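Local coordinates for Mll7089 protein (Mesorhizobium loti, PDB 2OZ8) that is of unknown function but probably binds magnesium and may act as a hydro-lyase of the enolase superfamily, at residues H7-R12 / A35-S40; S40-V45 / A115-L120; F13-D18 / V31-L36. All coordinates share one frame; numbering follows the deposited sequence.

Interaction 1 of 3, residues H7-R12 / A35-S40; sequences HFRITR and ALELVS
Ala-35 and Thr-11 form a hydrogen-bonded antiparallel pair, with Ala-35 N 2.9 Å from Thr-11 O and the return bond from Thr-11 N to Ala-35 O. The two strand segments run at 163° to each other, and hydrogen-bonded and non-hydrogen-bonded pairs alternate along them. Leu-36 lies on the opposite face and faces Ile-10, their side chains crossing at a slant where the two CD1 methyls touch, Ile-10 CD1 to Leu-36 CD1 3.4 Å; helix 60-70 closes over both. Glu-37 returns to the face of Ala-35 and Thr-11. Its carbonyl O takes the N-H of Arg-9 (N to O 2.8 Å), and its carboxylate takes the guanidinium in a salt bridge, Arg-9 NH1 to Glu-37 OE2 3.0 Å. The Arg-9 chain bends at chi3 (-67°), which brings NH1 round to the Glu-37 carboxylate. The two charged planes stand 79° apart; NH1 comes to OE2 from above the carboxylate plane, while OE2 lies close to the guanidinium plane. A water beside Thr-11 OG1 also reaches OE2, and Arg-355 bridges to OE1. With an alanine in place of Glu-37, Arg-9 and Arg-355 would probably both lose their carboxylate mate, and the Arg-9 side chain would be set free to turn. Leu-38 turns to the apolar face, CD2 resting 3.8 Å from Phe-8 CB, and packs on helix 103-118. Val-39 N binds His-7 O at 3.0 Å, and its CG2 lies 3.7 Å from Arg-9 NH2. The strand pair of this capping domain is thus two-sided: Phe-8, Ile-10, Leu-36 and Leu-38 pack on helices, while the other face carries an ion pair whose carboxylate, shared by two arginines, is likely to stay ionised.

Interaction 2 of 3, residues S40-V45 / A115-L120; sequences SESGEV and AKEAGL
Glu-117 OE1 is gripped by two serine hydroxyls of the loop between strands 27-40 and 45-52. Ser-42 OG donates to it at 2.7 Å, and OE1 receives this bond on its anti lone pair, the one pointing away from OE2. Ser-40 OG also donates to OE1, but the modelled separation is too short for its exact value to be trusted. Both hydroxyls sit between the backbone N and the carbonyl carbon of their own residues (chi1 88° in Ser-40, 63° in Ser-42), which turns them to the same oxygen, and Glu-117 reaches across from the helix to meet them. The loop is a type I beta turn from Ser-40 to Gly-43, and Ser-40 OG accepts from Ser-42 N at 3.2 Å in an ST turn. It joins two strands of the N-terminal capping domain, and helix 103-118 packs beside it before ending in a Schellman motif at Gly-119. One residue before Glu-117, Lys-116 also reaches across and donates from NZ to Val-45 O at 2.6 Å, nearly in line with the carbonyl. Glu-44 bends at chi2 (-78°), laying OE1 3.4 Å from Lys-116 CD; the opposite charges stay 4.7 Å apart, Glu-44 OE1 to Lys-116 NZ. A water donates to Glu-44 OE1, accepts from Val-45 N and receives a weak bond from Lys-116 NZ. Close by, Ala-118 O takes a hydrogen bond from Arg-79 NH1 of the second subunit.

Interaction 3 of 3, residues F13-D18 / V31-L36; sequences FQFARD and VNVAAL
Phe-13 and Phe-15 make hydrogen-bonded antiparallel pairs with Val-33 and Val-31, while Gln-14 and Asn-32 form the non-hydrogen-bonded pair between them. The strands run at 152° to each other, their axes 4.9 Å apart at the closest. The pair belongs to the antiparallel sheet of the N-terminal capping domain, as in other enolase-superfamily proteins, near the place where the chain turns a corner at Asp-18. The four backbone bonds differ in quality: Phe-13 N meets Val-33 O at 2.7 Å almost head-on, whereas Val-33 N approaches Phe-13 O from above the carbonyl plane at a longer 3.2 Å. Val-31 carries much of the side-chain contact, wedged between two flat groups. Its CB stands over the centre of the Phe-15 ring, 3.8 Å from the centroid, in a CH-pi contact, and CG1 reaches CZ. Its other methyl, CG2, lies over one face of the Arg-17 guanidinium, displaced toward the rim, and 3.4 Å from Arg-17 CG. Placing CG of Phe-15 between its backbone N and carbonyl carbon (chi1 56°) swings the ring across to the valine; His-325 adds an edge-to-face ring contact. Arg-17 is held by Asp-30 O at NE and by Gln-321 at NH1, which keeps its guanidinium in place against the methyl. Phe-13 turns a ring edge to Val-33 O and to Ala-35 CB. On the other face, the Gln-14 and Asn-32 side chains lie alongside each other and point the same way, with their amide planes 39° apart; Gln-14 NE2 bonds to Leu-364 O, and Asn-32 OD1 accepts from Leu-57 N. A water also donates to Asn-32 OD1 at 2.6 Å and to Phe-13 O at 2.7 Å.

In the fold
Interactions 1 and 3 are successive spans of one strand pair, 5-17 with 27-40, and share Ala-35 and Leu-36; where they meet, Ala-34 CB packs on Ile-10 and Thr-11. Interaction 2 follows along the chain from Ser-40, where the second strand leaves the sheet, and ties that loop to helix 103-118. The strand contacts are mainly buried and rest on regular backbone bonds, with an ion pair at 7-12/35-40 and rings against valines at 13-18/31-36. At the surface, 40-45/115-120 has no strand pairing across it and relies on hydroxyl-to-carboxylate and ammonium-to-carbonyl bonds, close to a subunit boundary. Val-45 packs back against Glu-37 and Val-39, joining interactions 1 and 2.

Interaction 1 of 3, residues H7-R12 / A35-S40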
loop_
_atom_site.group_PDB
_atom_site.type_symbol
_atom_site.label_atom_id
_atom_site.label_comp_id
_atom_site.label_asym_id
_atom_site.label_seq_id
_atom_site.Cartn_x
_atom_site.Cartn_y
_atom_site.Cartn_z
ATOM N N HIS A 7 9.946 -51.681 7.517
ATOM C CA HIS A 7 11.360 -51.439 7.793
ATOM C C HIS A 7 11.892 -50.261 6.948
ATOM O O HIS A 7 11.271 -49.876 5.949
ATOM C CB HIS A 7 12.225 -52.676 7.463
ATOM C CG HIS A 7 11.609 -53.998 7.812
ATOM N ND1 HIS A 7 11.889 -54.664 8.986
ATOM C CD2 HIS A 7 10.762 -54.799 7.120
ATOM C CE1 HIS A 7 11.234 -55.811 9.013
ATOM N NE2 HIS A 7 10.546 -55.920 7.889
ATOM N N PHE A 8 13.051 -49.724 7.349
ATOM C CA PHE A 8 13.819 -48.805 6.547
ATOM C C PHE A 8 15.289 -49.241 6.434
ATOM O O PHE A 8 15.802 -49.925 7.303
ATOM C CB PHE A 8 13.694 -47.376 7.092
ATOM C CG PHE A 8 14.574 -47.087 8.252
ATOM C CD1 PHE A 8 15.910 -46.769 8.056
ATOM C CD2 PHE A 8 14.068 -47.125 9.542
ATOM C CE1 PHE A 8 16.769 -46.496 9.159
ATOM C CE2 PHE A 8 14.899 -46.865 10.662
ATOM C CZ PHE A 8 16.265 -46.554 10.463
ATOM N N ARG A 9 15.992 -48.800 5.392
ATOM C CA ARG A 9 17.380 -49.213 5.180
ATOM C C ARG A 9 18.199 -47.996 4.737
ATOM O O ARG A 9 17.766 -47.266 3.848
ATOM C CB ARG A 9 17.387 -50.301 4.110
ATOM C CG ARG A 9 18.580 -51.289 4.051
ATOM C CD ARG A 9 18.404 -52.258 2.798
ATOM N NE ARG A 9 17.256 -53.191 2.922
ATOM C CZ ARG A 9 16.265 -53.387 2.029
ATOM N NH1 ARG A 9 16.208 -52.727 0.870
ATOM N NH2 ARG A 9 15.312 -54.281 2.311
ATOM N N ILE A 10 19.359 -47.752 5.354
ATOM C CA ILE A 10 20.218 -46.644 4.945
ATOM C C ILE A 10 21.563 -47.119 4.391
ATOM O O ILE A 10 22.340 -47.801 5.077
ATOM C CB ILE A 10 20.475 -45.639 6.081
ATOM C CG1 ILE A 10 19.160 -45.184 6.766
ATOM C CG2 ILE A 10 21.332 -44.422 5.567
ATOM C CD1 ILE A 10 18.374 -44.128 6.036
ATOM N N THR A 11 21.871 -46.747 3.158
ATOM C CA THR A 11 23.175 -47.078 2.624
ATOM C C THR A 11 23.973 -45.825 2.348
ATOM O O THR A 11 23.589 -45.024 1.488
ATOM C CB THR A 11 23.078 -47.932 1.352
ATOM O OG1 THR A 11 22.165 -49.006 1.577
ATOM C CG2 THR A 11 24.402 -48.514 1.038
ATOM N N ARG A 12 25.094 -45.681 3.054
ATOM C CA ARG A 12 25.924 -44.499 2.956
ATOM C C ARG A 12 26.970 -44.586 1.833
ATOM O O ARG A 12 27.652 -45.595 1.713
ATOM C CB ARG A 12 26.577 -44.261 4.295
ATOM C CG ARG A 12 27.230 -42.941 4.450
ATOM C CD ARG A 12 28.159 -42.955 5.630
ATOM N NE ARG A 12 28.864 -41.684 5.789
ATOM C CZ ARG A 12 29.949 -41.329 5.108
ATOM N NH1 ARG A 12 30.477 -42.155 4.203
ATOM N NH2 ARG A 12 30.528 -40.162 5.353
ATOM N N ALA A 35 21.302 -43.670 0.442
ATOM C CA ALA A 35 20.047 -44.161 -0.083
ATOM C C ALA A 35 19.181 -44.509 1.096
ATOM O O ALA A 35 19.644 -45.073 2.063
ATOM C CB ALA A 35 20.269 -45.364 -0.985
ATOM N N LEU A 36 17.928 -44.098 1.018
ATOM C CA LEU A 36 16.945 -44.346 2.026
ATOM C C LEU A 36 15.952 -45.258 1.342
ATOM O O LEU A 36 15.405 -44.922 0.287
ATOM C CB LEU A 36 16.277 -43.035 2.449
ATOM C CG LEU A 36 14.985 -43.200 3.268
ATOM C CD1 LEU A 36 15.283 -43.825 4.623
ATOM C CD2 LEU A 36 14.231 -41.866 3.409
ATOM N N GLU A 37 15.776 -46.450 1.907
ATOM C CA GLU A 37 14.841 -47.404 1.331
ATOM C C GLU A 37 13.760 -47.646 2.343
ATOM O O GLU A 37 14.044 -47.918 3.528
ATOM C CB GLU A 37 15.506 -48.691 0.931
ATOM C CG GLU A 37 16.265 -48.634 -0.397
ATOM C CD GLU A 37 17.094 -49.897 -0.625
ATOM O OE1 GLU A 37 16.951 -50.545 -1.679
ATOM O OE2 GLU A 37 17.878 -50.253 0.271
ATOM N N LEU A 38 12.522 -47.464 1.881
ATOM C CA LEU A 38 11.365 -47.668 2.742
ATOM C C LEU A 38 10.627 -48.896 2.226
ATOM O O LEU A 38 10.191 -48.920 1.087
ATOM C CB LEU A 38 10.473 -46.427 2.773
ATOM C CG LEU A 38 11.066 -45.097 3.258
ATOM C CD1 LEU A 38 10.074 -43.904 3.064
ATOM C CD2 LEU A 38 11.587 -45.218 4.703
ATOM N N VAL A 39 10.534 -49.917 3.077
ATOM C CA VAL A 39 9.976 -51.231 2.717
ATOM C C VAL A 39 8.605 -51.371 3.308
ATOM O O VAL A 39 8.428 -51.134 4.500
ATOM C CB VAL A 39 10.866 -52.404 3.249
ATOM C CG1 VAL A 39 10.485 -53.701 2.583
ATOM C CG2 VAL A 39 12.392 -52.130 2.992
ATOM N N SER A 40 7.619 -51.722 2.480
ATOM C CA SER A 40 6.295 -52.051 3.024
ATOM C C SER A 40 6.138 -53.549 3.230
ATOM O O SER A 40 7.017 -54.324 2.876
ATOM C CB SER A 40 5.153 -51.474 2.174
ATOM O OG SER A 40 4.767 -52.359 1.140
HETATM O O HOH W 1 19.622 -48.153 1.536
#

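Interaction 2 of 3, residues S40-V45 / A115-L120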
loop_
_atom_site.group_PDB
_atom_site.type_symbol
_atom_site.label_atom_id
_atom_site.label_comp_id
_atom_site.label_asym_id
_atom_site.label_seq_id
_atom_site.Cartn_x
_atom_site.Cartn_y
_atom_site.Cartn_z
ATOM N N SER A 40 7.619 -51.722 2.480
ATOM C CA SER A 40 6.295 -52.051 3.024
ATOM C C SER A 40 6.138 -53.549 3.230
ATOM O O SER A 40 7.017 -54.324 2.876
ATOM C CB SER A 40 5.153 -51.474 2.174
ATOM O OG SER A 40 4.767 -52.359 1.140
ATOM N N GLU A 41 5.018 -53.972 3.788
ATOM C CA GLU A 41 4.797 -55.423 3.932
ATOM C C GLU A 41 4.297 -56.187 2.660
ATOM O O GLU A 41 4.270 -57.411 2.626
ATOM C CB GLU A 41 4.042 -55.769 5.241
ATOM C CG GLU A 41 2.855 -54.898 5.550
ATOM C CD GLU A 41 2.543 -54.814 7.056
ATOM O OE1 GLU A 41 3.502 -54.889 7.870
ATOM O OE2 GLU A 41 1.349 -54.648 7.408
ATOM N N SER A 42 3.963 -55.469 1.596
ATOM C CA SER A 42 3.801 -56.109 0.291
ATOM C C SER A 42 5.141 -56.436 -0.328
ATOM O O SER A 42 5.203 -57.061 -1.370
ATOM C CB SER A 42 3.049 -55.194 -0.665
ATOM O OG SER A 42 3.798 -54.021 -0.905
ATOM N N GLY A 43 6.221 -55.988 0.297
ATOM C CA GLY A 43 7.586 -56.257 -0.212
ATOM C C GLY A 43 8.158 -55.163 -1.103
ATOM O O GLY A 43 9.361 -55.173 -1.387
ATOM N N GLU A 44 7.309 -54.214 -1.510
ATOM C CA GLU A 44 7.707 -53.103 -2.362
ATOM C C GLU A 44 8.558 -52.125 -1.581
ATOM O O GLU A 44 8.396 -51.952 -0.359
ATOM C CB GLU A 44 6.517 -52.404 -3.031
ATOM C CG GLU A 44 5.754 -53.246 -4.076
ATOM C CD GLU A 44 6.435 -53.371 -5.464
ATOM O OE1 GLU A 44 7.571 -52.890 -5.678
ATOM O OE2 GLU A 44 5.827 -53.961 -6.376
ATOM N N VAL A 45 9.510 -51.530 -2.287
ATOM C CA VAL A 45 10.485 -50.657 -1.687
ATOM C C VAL A 45 10.386 -49.318 -2.390
ATOM O O VAL A 45 10.268 -49.260 -3.617
ATOM C CB VAL A 45 11.918 -51.228 -1.844
ATOM C CG1 VAL A 45 12.944 -50.273 -1.313
ATOM C CG2 VAL A 45 12.052 -52.594 -1.122
ATOM N N ALA A 115 3.401 -45.090 -5.760
ATOM C CA ALA A 115 3.282 -45.439 -7.167
ATOM C C ALA A 115 3.461 -46.956 -7.458
ATOM O O ALA A 115 2.647 -47.557 -8.180
ATOM C CB ALA A 115 4.290 -44.604 -7.983
ATOM N N LYS A 116 4.526 -47.572 -6.947
ATOM C CA LYS A 116 4.695 -49.000 -7.152
ATOM C C LYS A 116 3.443 -49.755 -6.655
ATOM O O LYS A 116 2.871 -50.578 -7.365
ATOM C CB LYS A 116 5.940 -49.524 -6.440
ATOM C CG LYS A 116 7.199 -49.042 -7.023
ATOM C CD LYS A 116 8.410 -49.637 -6.338
ATOM C CE LYS A 116 9.630 -49.093 -7.016
ATOM N NZ LYS A 116 10.751 -49.475 -6.179
ATOM N N GLU A 117 3.007 -49.430 -5.445
ATOM C CA GLU A 117 1.849 -50.081 -4.882
ATOM C C GLU A 117 0.532 -49.788 -5.607
ATOM O O GLU A 117 -0.370 -50.606 -5.609
ATOM C CB GLU A 117 1.808 -49.824 -3.376
ATOM C CG GLU A 117 2.756 -50.792 -2.671
ATOM C CD GLU A 117 2.948 -50.494 -1.228
ATOM O OE1 GLU A 117 3.405 -51.416 -0.511
ATOM O OE2 GLU A 117 2.659 -49.348 -0.800
ATOM N N ALA A 118 0.419 -48.642 -6.260
ATOM C CA ALA A 118 -0.753 -48.400 -7.110
ATOM C C ALA A 118 -0.536 -49.044 -8.458
ATOM O O ALA A 118 -1.432 -49.043 -9.285
ATOM C CB ALA A 118 -1.060 -46.864 -7.262
ATOM N N GLY A 119 0.662 -49.577 -8.688
ATOM C CA GLY A 119 0.959 -50.234 -9.976
ATOM C C GLY A 119 1.085 -49.218 -11.091
ATOM O O GLY A 119 0.478 -49.381 -12.164
ATOM N N LEU A 120 1.835 -48.145 -10.826
ATOM C CA LEU A 120 1.952 -47.052 -11.776
ATOM C C LEU A 120 3.341 -46.436 -11.740
ATOM O O LEU A 120 4.004 -46.440 -10.674
ATOM C CB LEU A 120 0.913 -45.938 -11.506
ATOM C CG LEU A 120 -0.602 -46.197 -11.661
ATOM C CD1 LEU A 120 -1.453 -45.039 -11.048
ATOM C CD2 LEU A 120 -0.974 -46.423 -13.115
HETATM O O HOH W 2 10.178 -52.611 -4.954
#

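Interaction 3 of 3, residues F13-D18 / V31-L36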
loop_
_atom_site.group_PDB
_atom_site.type_symbol
_atom_site.label_atom_id
_atom_site.label_comp_id
_atom_site.label_asym_id
_atom_site.label_seq_id
_atom_site.Cartn_x
_atom_site.Cartn_y
_atom_site.Cartn_z
ATOM N N PHE A 13 27.083 -43.525 1.032
ATOM C CA PHE A 13 28.113 -43.344 -0.001
ATOM C C PHE A 13 28.952 -42.048 0.240
ATOM O O PHE A 13 28.465 -41.018 0.762
ATOM C CB PHE A 13 27.472 -43.308 -1.391
ATOM C CG PHE A 13 26.632 -44.545 -1.721
ATOM C CD1 PHE A 13 27.224 -45.702 -2.211
ATOM C CD2 PHE A 13 25.264 -44.552 -1.508
ATOM C CE1 PHE A 13 26.472 -46.844 -2.484
ATOM C CE2 PHE A 13 24.504 -45.680 -1.783
ATOM C CZ PHE A 13 25.113 -46.827 -2.270
ATOM N N GLN A 14 30.222 -42.091 -0.117
ATOM C CA GLN A 14 31.075 -40.917 0.019
ATOM C C GLN A 14 32.186 -41.154 -1.013
ATOM O O GLN A 14 33.035 -42.010 -0.810
ATOM C CB GLN A 14 31.639 -40.771 1.431
ATOM C CG GLN A 14 32.581 -39.539 1.612
ATOM C CD GLN A 14 33.282 -39.463 2.995
ATOM O OE1 GLN A 14 33.021 -40.246 3.908
ATOM N NE2 GLN A 14 34.177 -38.529 3.126
ATOM N N PHE A 15 32.142 -40.422 -2.124
ATOM C CA PHE A 15 33.067 -40.641 -3.233
ATOM C C PHE A 15 33.519 -39.368 -3.939
ATOM O O PHE A 15 32.844 -38.356 -3.877
ATOM C CB PHE A 15 32.473 -41.614 -4.235
ATOM C CG PHE A 15 31.105 -41.214 -4.788
ATOM C CD1 PHE A 15 30.994 -40.589 -6.051
ATOM C CD2 PHE A 15 29.919 -41.536 -4.098
ATOM C CE1 PHE A 15 29.722 -40.314 -6.644
ATOM C CE2 PHE A 15 28.639 -41.234 -4.640
ATOM C CZ PHE A 15 28.550 -40.618 -5.932
ATOM N N ALA A 16 34.672 -39.448 -4.608
ATOM C CA ALA A 16 35.229 -38.353 -5.416
ATOM C C ALA A 16 34.405 -38.142 -6.667
ATOM O O ALA A 16 33.838 -39.105 -7.233
ATOM C CB ALA A 16 36.701 -38.633 -5.802
ATOM N N ARG A 17 34.332 -36.873 -7.080
ATOM C CA ARG A 17 33.712 -36.490 -8.350
ATOM C C ARG A 17 34.728 -36.603 -9.475
ATOM O O ARG A 17 35.923 -36.624 -9.226
ATOM C CB ARG A 17 33.183 -35.053 -8.278
ATOM C CG ARG A 17 31.917 -34.928 -7.450
ATOM C CD ARG A 17 31.491 -33.460 -7.321
ATOM N NE ARG A 17 30.375 -33.307 -6.393
ATOM C CZ ARG A 17 29.098 -33.326 -6.754
ATOM N NH1 ARG A 17 28.747 -33.506 -8.027
ATOM N NH2 ARG A 17 28.162 -33.171 -5.834
ATOM N N ASP A 18 34.229 -36.655 -10.706
ATOM C CA ASP A 18 35.072 -36.612 -11.895
ATOM C C ASP A 18 35.592 -35.215 -12.302
ATOM O O ASP A 18 36.524 -35.120 -13.087
ATOM C CB ASP A 18 34.376 -37.312 -13.073
ATOM C CG ASP A 18 33.110 -36.596 -13.550
ATOM O OD1 ASP A 18 32.346 -35.967 -12.734
ATOM O OD2 ASP A 18 32.885 -36.681 -14.793
ATOM N N VAL A 31 31.091 -36.260 -3.238
ATOM C CA VAL A 31 29.667 -36.451 -3.159
ATOM C C VAL A 31 29.405 -37.176 -1.854
ATOM O O VAL A 31 30.061 -38.165 -1.550
ATOM C CB VAL A 31 29.199 -37.324 -4.272
ATOM C CG1 VAL A 31 27.688 -37.470 -4.222
ATOM C CG2 VAL A 31 29.658 -36.763 -5.609
ATOM N N ASN A 32 28.446 -36.687 -1.090
ATOM C CA ASN A 32 28.059 -37.300 0.164
ATOM C C ASN A 32 26.579 -37.603 0.120
ATOM O O ASN A 32 25.788 -36.682 0.052
ATOM C CB ASN A 32 28.387 -36.348 1.287
ATOM C CG ASN A 32 29.826 -36.501 1.764
ATOM O OD1 ASN A 32 30.121 -37.362 2.584
ATOM N ND2 ASN A 32 30.708 -35.656 1.278
ATOM N N VAL A 33 26.201 -38.887 0.081
ATOM C CA VAL A 33 24.819 -39.276 -0.217
ATOM C C VAL A 33 24.502 -40.650 0.367
ATOM O O VAL A 33 25.351 -41.550 0.358
ATOM C CB VAL A 33 24.499 -39.198 -1.748
ATOM C CG1 VAL A 33 25.287 -40.231 -2.575
ATOM C CG2 VAL A 33 23.044 -39.332 -2.023
ATOM N N ALA A 34 23.291 -40.785 0.922
ATOM C CA ALA A 34 22.815 -42.045 1.431
ATOM C C ALA A 34 21.449 -42.400 0.817
ATOM O O ALA A 34 20.560 -41.539 0.689
ATOM C CB ALA A 34 22.744 -42.023 2.949
ATOM N N ALA A 35 21.302 -43.670 0.442
ATOM C CA ALA A 35 20.047 -44.161 -0.083
ATOM C C ALA A 35 19.181 -44.509 1.096
ATOM O O ALA A 35 19.644 -45.073 2.063
ATOM C CB ALA A 35 20.269 -45.364 -0.985
ATOM N N LEU A 36 17.928 -44.098 1.018
ATOM C CA LEU A 36 16.945 -44.346 2.026
ATOM C C LEU A 36 15.952 -45.258 1.342
ATOM O O LEU A 36 15.405 -44.922 0.287
ATOM C CB LEU A 36 16.277 -43.035 2.449
ATOM C CG LEU A 36 14.985 -43.200 3.268
ATOM C CD1 LEU A 36 15.283 -43.825 4.623
ATOM C CD2 LEU A 36 14.231 -41.866 3.409
HETATM O O HOH W 3 28.568 -39.375 2.893
#